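PDB 3OT5: UDP-N-acetylglucosamine 2-epimerase from Listeria monocytogenes, which probably catalyses the reversible interconversion of UDP-N-acetylglucosamine and UDP-N-acetylmannosamine by inverting the configuration at C2 of the sugar. Local coordinates for residues F57-A65 / I80-I88; K139-T150 / R163-F174. All coordinates share one frame; numbering follows the deposited sequence.

Contact 1 of 2, residues F57-A65 / I80-I88; sequences FESTVVITA and IKPDIDLDI
I63 and P82 form the tightest apolar part of this contact. The CD1 methyl of I63 reaches CB of the P82 ring at 3.4 Å, closer than usual van der Waals packing. CG1 of I63 lies anti to its carbonyl carbon (chi1 -56°), and CD1 extends from there onto the proline. V61 adds to this face: its CG1 rests on P82, while its CG2 meets CG2 of I80 at 4.1 Å. L75 of helix 72-77 packs on I63, I80 and P82, and V47 of helix 37-51 packs on V61. V62 and I84 point to the other face of the sheet, where helix 95-113 lies.

The two segments pair in parallel, V62 beside I84 and I63 beside D85. I63 N donates to I84 O at 2.8 Å. L86 N donates to I63 O at 2.9 Å. V61 O accepts two donors: I84 N at 3.0 Å and D83 N, which comes in on a lone pair. The carboxylate of D83 turns back along the strand edge. V61 N donates to D83 OD2 at 3.0 Å, almost straight at 175°, but from above the carboxylate plane.

The solvent side is looser. D85 is exposed there, and its OD2 stays 4.1 Å from I63 O, its nearest approach to 57-65. D83 is exposed but firmly bonded. Beyond the paired residues, L86 CD1 lies beside T64 CG2 at 3.8 Å. The CG1-CD1 end of I88 packs against the backbone of T64 and A65.

Strand 84-85 is the outermost strand of the parallel sheet on this side. The chemistry implies a short edge strand held mainly by backbone bonds. Apolar side chains fix it on the helix-covered faces, and D83 supplies the acceptor for V61 N where regular strand pairing has not yet begun.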
# COMPACT_ATOMS: atom_id res chain seq x y z
N PHE A 57 -13.29 -22.05 3.33
CA PHE A 57 -13.70 -20.77 3.87
C PHE A 57 -15.05 -20.23 3.44
O PHE A 57 -15.53 -20.46 2.35
CB PHE A 57 -12.69 -19.70 3.49
CG PHE A 57 -11.29 -19.97 3.96
CD1 PHE A 57 -10.93 -19.75 5.27
CD2 PHE A 57 -10.31 -20.39 3.06
CE1 PHE A 57 -9.64 -19.98 5.70
CE2 PHE A 57 -9.01 -20.62 3.48
CZ PHE A 57 -8.67 -20.41 4.79
N GLU A 58 -15.61 -19.45 4.35
CA GLU A 58 -16.85 -18.74 4.14
C GLU A 58 -16.37 -17.29 4.31
O GLU A 58 -15.81 -16.93 5.35
CB GLU A 58 -17.88 -19.15 5.16
CG GLU A 58 -19.25 -18.48 5.02
CD GLU A 58 -20.32 -19.11 5.91
OE1 GLU A 58 -20.12 -20.26 6.38
OE2 GLU A 58 -21.38 -18.46 6.10
N SER A 59 -16.51 -16.47 3.27
CA SER A 59 -16.05 -15.09 3.35
C SER A 59 -17.17 -14.08 3.58
O SER A 59 -18.10 -14.02 2.80
CB SER A 59 -15.31 -14.72 2.06
OG SER A 59 -14.82 -13.40 2.12
N THR A 60 -17.08 -13.31 4.66
CA THR A 60 -18.07 -12.27 4.94
C THR A 60 -17.33 -10.95 4.88
O THR A 60 -16.42 -10.70 5.66
CB THR A 60 -18.75 -12.42 6.32
OG1 THR A 60 -19.40 -13.69 6.41
CG2 THR A 60 -19.80 -11.32 6.52
N VAL A 61 -17.71 -10.10 3.94
CA VAL A 61 -17.08 -8.80 3.80
C VAL A 61 -17.98 -7.73 4.38
O VAL A 61 -19.15 -7.61 4.00
CB VAL A 61 -16.80 -8.48 2.34
CG1 VAL A 61 -16.37 -7.03 2.19
CG2 VAL A 61 -15.73 -9.46 1.79
N VAL A 62 -17.40 -6.97 5.31
CA VAL A 62 -18.08 -5.91 6.01
C VAL A 62 -17.41 -4.58 5.71
O VAL A 62 -16.20 -4.40 5.94
CB VAL A 62 -18.01 -6.15 7.54
CG1 VAL A 62 -18.79 -5.06 8.28
CG2 VAL A 62 -18.54 -7.54 7.90
N ILE A 63 -18.19 -3.64 5.19
CA ILE A 63 -17.68 -2.31 4.88
C ILE A 63 -18.07 -1.33 5.97
O ILE A 63 -19.20 -1.34 6.47
CB ILE A 63 -18.24 -1.79 3.54
CG1 ILE A 63 -17.93 -2.77 2.41
CG2 ILE A 63 -17.66 -0.43 3.22
CD1 ILE A 63 -18.44 -2.28 1.06
N THR A 64 -17.12 -0.48 6.33
CA THR A 64 -17.29 0.56 7.34
C THR A 64 -16.56 1.81 6.86
O THR A 64 -15.58 2.23 7.46
CB THR A 64 -16.69 0.14 8.71
OG1 THR A 64 -15.31 -0.23 8.53
CG2 THR A 64 -17.44 -1.03 9.31
N ALA A 65 -17.03 2.36 5.74
CA ALA A 65 -16.44 3.55 5.12
C ALA A 65 -17.04 4.85 5.65
O ALA A 65 -18.19 5.18 5.34
CB ALA A 65 -16.58 3.48 3.60
N ILE A 80 -16.08 -8.27 -5.86
CA ILE A 80 -16.37 -8.56 -4.47
C ILE A 80 -17.68 -7.95 -4.06
O ILE A 80 -17.83 -6.73 -4.02
CB ILE A 80 -15.27 -7.99 -3.54
CG1 ILE A 80 -13.97 -8.76 -3.70
CG2 ILE A 80 -15.71 -8.06 -2.09
CD1 ILE A 80 -12.84 -8.26 -2.82
N LYS A 81 -18.64 -8.80 -3.75
CA LYS A 81 -19.94 -8.34 -3.32
C LYS A 81 -19.80 -8.20 -1.81
O LYS A 81 -19.52 -9.18 -1.14
CB LYS A 81 -21.00 -9.39 -3.63
CG LYS A 81 -21.02 -9.91 -5.07
CD LYS A 81 -21.35 -8.84 -6.09
CE LYS A 81 -21.44 -9.46 -7.49
NZ LYS A 81 -21.81 -8.49 -8.56
N PRO A 82 -19.94 -6.97 -1.27
CA PRO A 82 -19.83 -6.82 0.18
C PRO A 82 -21.07 -7.40 0.86
O PRO A 82 -22.18 -7.21 0.36
CB PRO A 82 -19.75 -5.31 0.37
CG PRO A 82 -20.49 -4.75 -0.79
CD PRO A 82 -20.26 -5.69 -1.93
N ASP A 83 -20.90 -8.11 1.97
CA ASP A 83 -22.04 -8.72 2.66
C ASP A 83 -22.79 -7.76 3.58
O ASP A 83 -24.02 -7.78 3.65
CB ASP A 83 -21.60 -9.96 3.46
CG ASP A 83 -20.95 -11.02 2.58
OD1 ASP A 83 -21.53 -12.12 2.46
OD2 ASP A 83 -19.90 -10.74 1.96
N ILE A 84 -22.05 -6.92 4.29
CA ILE A 84 -22.64 -5.95 5.21
C ILE A 84 -22.01 -4.59 4.96
O ILE A 84 -20.79 -4.47 4.78
CB ILE A 84 -22.47 -6.42 6.68
CG1 ILE A 84 -23.21 -7.76 6.87
CG2 ILE A 84 -22.99 -5.37 7.65
CD1 ILE A 84 -23.15 -8.33 8.25
N ASP A 85 -22.85 -3.56 4.92
CA ASP A 85 -22.38 -2.20 4.67
C ASP A 85 -22.91 -1.28 5.75
O ASP A 85 -24.08 -0.93 5.75
CB ASP A 85 -22.83 -1.73 3.28
CG ASP A 85 -22.24 -0.38 2.88
OD1 ASP A 85 -22.20 -0.08 1.67
OD2 ASP A 85 -21.78 0.37 3.77
N LEU A 86 -22.04 -0.90 6.68
CA LEU A 86 -22.40 -0.00 7.77
C LEU A 86 -22.13 1.43 7.35
O LEU A 86 -21.00 1.79 7.01
CB LEU A 86 -21.60 -0.33 9.02
CG LEU A 86 -21.71 -1.77 9.51
CD1 LEU A 86 -20.88 -1.95 10.76
CD2 LEU A 86 -23.18 -2.13 9.77
N ASP A 87 -23.16 2.26 7.38
CA ASP A 87 -23.01 3.65 6.99
C ASP A 87 -22.61 4.48 8.21
O ASP A 87 -23.45 5.14 8.83
CB ASP A 87 -24.31 4.16 6.36
CG ASP A 87 -24.17 5.55 5.77
OD1 ASP A 87 -23.03 5.95 5.42
OD2 ASP A 87 -25.21 6.23 5.62
N ILE A 88 -21.33 4.43 8.56
CA ILE A 88 -20.82 5.19 9.70
C ILE A 88 -20.33 6.55 9.20
O ILE A 88 -19.56 6.63 8.25
CB ILE A 88 -19.72 4.41 10.49
CG1 ILE A 88 -18.43 4.20 9.68
CG2 ILE A 88 -20.27 3.06 10.95
CD1 ILE A 88 -17.59 5.45 9.49

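Contact 2 of 2, residues K139-T150 / R163-F174; sequences KMLGHVEAGLRT and RQLTGVMADIHF
The H143 ring, carried to the helix by CG anti to the backbone N (chi1 -171°), has T166 CG2 over the centre of one face. Water 1 lies at its edge, bonded to H143 ND1 and H173 ND1. The H173 ring takes A146 CB at its edge. The R149 guanidinium has CG of Q164 over one face, 3.5 Å from NE. At its edge, water 2 accepts from NH1 and G147 N and donates to R163 O. The R163 guanidinium has L148 C over one face and T150 CG2 at its edge, 3.4 Å from NH2. R149 and R163 run alongside one another, pointing opposite ways, with guanidinium planes 16° apart. Acids probably offset the like charges: E187 on R149, E160 and D123 on R163. The edge of the F174 ring faces V144 N.

The strands pair in parallel, with H143 and H173 on one face and V144, I172 and F174 on the other. H143 N donates to I172 O and F174 N to H143 O, both at 2.9 Å. L141 N donates to the anti lone pair of D171 OD2 at 2.8 Å, and L141 O accepts from D171 N and I172 N. At the far end, A146 N reaches F174 O at 2.8 Å from above the carbonyl plane.

This is a beta-alpha-beta unit: strand 140-144, helix 159-169, strand 172-175. Strand 117-121 flanks strand 140-144 on the far side, and G122 O accepts from H143 NE2. Helix 380-392 packs on M140 and F174, helix 178-186 on A146, R149 and H173, and helix 125-136 on T166 and M169.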
# COMPACT_ATOMS: atom_id res chain seq x y z
N LYS A 139 -13.94 -13.47 19.62
CA LYS A 139 -13.64 -14.10 18.33
C LYS A 139 -12.16 -13.93 18.07
O LYS A 139 -11.54 -12.98 18.55
CB LYS A 139 -14.36 -13.42 17.16
CG LYS A 139 -15.79 -13.80 16.82
CD LYS A 139 -16.73 -13.82 17.96
CE LYS A 139 -16.83 -15.20 18.57
NZ LYS A 139 -17.54 -16.11 17.63
N MET A 140 -11.60 -14.83 17.28
CA MET A 140 -10.21 -14.74 16.96
C MET A 140 -10.01 -13.50 16.08
O MET A 140 -10.83 -13.21 15.19
CB MET A 140 -9.74 -16.00 16.28
CG MET A 140 -8.26 -16.01 16.06
SD MET A 140 -7.73 -17.57 15.41
CE MET A 140 -5.96 -17.30 15.27
N LEU A 141 -8.95 -12.76 16.35
CA LEU A 141 -8.62 -11.55 15.63
C LEU A 141 -7.32 -11.71 14.86
O LEU A 141 -6.28 -12.04 15.42
CB LEU A 141 -8.48 -10.37 16.61
CG LEU A 141 -8.19 -9.00 15.98
CD1 LEU A 141 -9.25 -8.63 14.96
CD2 LEU A 141 -8.09 -7.93 17.06
N GLY A 142 -7.40 -11.46 13.56
CA GLY A 142 -6.24 -11.55 12.70
C GLY A 142 -5.92 -10.13 12.26
O GLY A 142 -6.82 -9.37 11.89
N HIS A 143 -4.63 -9.78 12.30
CA HIS A 143 -4.20 -8.43 11.93
C HIS A 143 -3.33 -8.46 10.69
O HIS A 143 -2.19 -8.95 10.71
CB HIS A 143 -3.51 -7.82 13.15
CG HIS A 143 -3.19 -6.37 13.04
ND1 HIS A 143 -2.17 -5.78 13.75
CD2 HIS A 143 -3.72 -5.40 12.26
CE1 HIS A 143 -2.12 -4.49 13.46
NE2 HIS A 143 -3.04 -4.24 12.55
N VAL A 144 -3.90 -7.96 9.58
CA VAL A 144 -3.21 -7.92 8.30
C VAL A 144 -2.36 -6.67 8.31
O VAL A 144 -2.86 -5.61 8.64
CB VAL A 144 -4.19 -7.89 7.13
CG1 VAL A 144 -3.44 -7.83 5.81
CG2 VAL A 144 -5.11 -9.12 7.17
N GLU A 145 -1.08 -6.79 7.91
CA GLU A 145 -0.12 -5.69 7.95
C GLU A 145 0.11 -5.35 9.43
O GLU A 145 -0.14 -4.22 9.88
CB GLU A 145 -0.54 -4.47 7.12
CG GLU A 145 0.50 -3.36 7.17
CD GLU A 145 0.14 -2.15 6.32
OE1 GLU A 145 -0.25 -1.13 6.93
OE2 GLU A 145 0.21 -2.22 5.07
N ALA A 146 0.61 -6.34 10.15
CA ALA A 146 0.85 -6.25 11.58
C ALA A 146 2.25 -5.88 11.98
O ALA A 146 3.23 -6.36 11.40
CB ALA A 146 0.49 -7.61 12.23
N GLY A 147 2.34 -5.01 12.98
CA GLY A 147 3.64 -4.67 13.53
C GLY A 147 4.46 -3.48 13.09
O GLY A 147 5.59 -3.35 13.56
N LEU A 148 3.94 -2.60 12.24
CA LEU A 148 4.72 -1.41 11.87
C LEU A 148 4.77 -0.52 13.12
O LEU A 148 3.80 -0.45 13.88
CB LEU A 148 4.13 -0.66 10.67
CG LEU A 148 4.07 -1.45 9.36
CD1 LEU A 148 3.33 -0.66 8.31
CD2 LEU A 148 5.50 -1.84 8.88
N ARG A 149 5.90 0.13 13.35
CA ARG A 149 6.06 0.97 14.50
C ARG A 149 7.02 2.13 14.28
O ARG A 149 8.04 1.99 13.62
CB ARG A 149 6.67 0.17 15.68
CG ARG A 149 5.92 -0.99 16.24
CD ARG A 149 4.72 -0.61 17.07
NE ARG A 149 4.09 -1.79 17.65
CZ ARG A 149 3.11 -2.50 17.09
NH1 ARG A 149 2.61 -2.15 15.91
NH2 ARG A 149 2.62 -3.56 17.70
N THR A 150 6.66 3.27 14.85
CA THR A 150 7.52 4.44 14.88
C THR A 150 7.87 4.59 16.37
O THR A 150 8.74 5.35 16.73
CB THR A 150 6.81 5.70 14.43
OG1 THR A 150 5.71 5.97 15.31
CG2 THR A 150 6.32 5.56 12.98
N ARG A 163 -2.25 0.68 15.67
CA ARG A 163 -1.57 -0.58 15.40
C ARG A 163 -0.99 -1.23 16.64
O ARG A 163 -0.82 -2.47 16.68
CB ARG A 163 -0.54 -0.41 14.29
CG ARG A 163 0.56 0.57 14.56
CD ARG A 163 1.10 1.05 13.23
NE ARG A 163 2.07 2.11 13.35
CZ ARG A 163 2.49 2.84 12.33
NH1 ARG A 163 1.97 2.65 11.12
NH2 ARG A 163 3.40 3.79 12.51
N GLN A 164 -0.68 -0.43 17.66
CA GLN A 164 -0.17 -1.01 18.89
C GLN A 164 -1.33 -1.65 19.65
O GLN A 164 -1.19 -2.76 20.15
CB GLN A 164 0.56 -0.01 19.77
CG GLN A 164 1.94 0.38 19.28
CD GLN A 164 2.67 1.23 20.32
OE1 GLN A 164 2.52 1.01 21.51
NE2 GLN A 164 3.47 2.19 19.86
N LEU A 165 -2.48 -0.97 19.72
CA LEU A 165 -3.64 -1.51 20.42
C LEU A 165 -4.13 -2.76 19.71
O LEU A 165 -4.39 -3.79 20.35
CB LEU A 165 -4.76 -0.48 20.54
CG LEU A 165 -4.43 0.75 21.42
CD1 LEU A 165 -5.53 1.76 21.34
CD2 LEU A 165 -4.20 0.33 22.87
N THR A 166 -4.28 -2.66 18.40
CA THR A 166 -4.70 -3.81 17.61
C THR A 166 -3.72 -4.95 17.85
O THR A 166 -4.13 -6.10 17.99
CB THR A 166 -4.76 -3.46 16.12
OG1 THR A 166 -5.82 -2.52 15.91
CG2 THR A 166 -5.02 -4.72 15.29
N GLY A 167 -2.44 -4.61 17.95
CA GLY A 167 -1.40 -5.59 18.21
C GLY A 167 -1.58 -6.36 19.51
O GLY A 167 -1.23 -7.54 19.58
N VAL A 168 -2.10 -5.74 20.56
CA VAL A 168 -2.26 -6.48 21.80
C VAL A 168 -3.49 -7.38 21.71
O VAL A 168 -3.50 -8.49 22.24
CB VAL A 168 -2.35 -5.57 23.06
CG1 VAL A 168 -1.16 -4.62 23.10
CG2 VAL A 168 -3.64 -4.79 23.08
N MET A 169 -4.52 -6.91 21.00
CA MET A 169 -5.76 -7.67 20.87
C MET A 169 -5.66 -8.81 19.88
O MET A 169 -6.33 -9.82 20.02
CB MET A 169 -6.90 -6.75 20.45
CG MET A 169 -7.20 -5.68 21.47
SD MET A 169 -8.53 -4.61 20.94
CE MET A 169 -7.84 -3.85 19.48
N ALA A 170 -4.81 -8.66 18.87
CA ALA A 170 -4.67 -9.69 17.84
C ALA A 170 -4.20 -11.04 18.38
O ALA A 170 -3.36 -11.14 19.28
CB ALA A 170 -3.70 -9.20 16.75
N ASP A 171 -4.76 -12.08 17.78
CA ASP A 171 -4.40 -13.45 18.09
C ASP A 171 -3.41 -13.95 17.06
O ASP A 171 -2.63 -14.82 17.33
CB ASP A 171 -5.65 -14.31 18.05
CG ASP A 171 -6.63 -13.92 19.09
OD1 ASP A 171 -6.26 -13.96 20.28
OD2 ASP A 171 -7.77 -13.60 18.73
N ILE A 172 -3.45 -13.37 15.86
CA ILE A 172 -2.54 -13.77 14.80
C ILE A 172 -2.15 -12.51 14.02
O ILE A 172 -2.97 -11.65 13.70
CB ILE A 172 -3.16 -14.93 13.97
CG1 ILE A 172 -2.20 -15.42 12.89
CG2 ILE A 172 -4.49 -14.53 13.37
CD1 ILE A 172 -2.65 -16.75 12.26
N HIS A 173 -0.85 -12.41 13.75
CA HIS A 173 -0.29 -11.25 13.11
C HIS A 173 0.33 -11.62 11.79
O HIS A 173 1.12 -12.57 11.70
CB HIS A 173 0.80 -10.67 14.01
CG HIS A 173 0.35 -10.45 15.42
ND1 HIS A 173 -0.10 -9.24 15.89
CD2 HIS A 173 0.25 -11.32 16.46
CE1 HIS A 173 -0.43 -9.35 17.16
NE2 HIS A 173 -0.24 -10.61 17.53
N PHE A 174 -0.02 -10.86 10.77
CA PHE A 174 0.50 -11.08 9.46
C PHE A 174 1.35 -9.85 9.18
O PHE A 174 0.86 -8.80 8.81
CB PHE A 174 -0.67 -11.25 8.48
CG PHE A 174 -1.71 -12.24 8.95
CD1 PHE A 174 -1.43 -13.60 8.96
CD2 PHE A 174 -2.96 -11.81 9.37
CE1 PHE A 174 -2.38 -14.51 9.38
CE2 PHE A 174 -3.92 -12.71 9.79
CZ PHE A 174 -3.62 -14.07 9.80
O HOH W 1 -0.24 -6.77 15.39
O HOH W 2 0.70 -4.23 15.40

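In the fold
Both contacts join neighbouring strands of the same seven-stranded parallel sheet, part of a Rossmann-type domain, with centres about 20 Å apart. Contact 1 lies at one margin of the sheet and has exposed acids. Contact 2 lies further in, none of its touching residues is fully exposed, and it brings in the connecting helix. Both begin alike: an aspartate just before the second strand accepts a backbone N-H from the first. Beyond that they differ. Contact 1 is mostly backbone bonds and aliphatic packing, whereas contact 2 adds histidines, arginines and two waters. Helix 37-51 reaches both, packing on V61 and I80 and pairing K42 with E145.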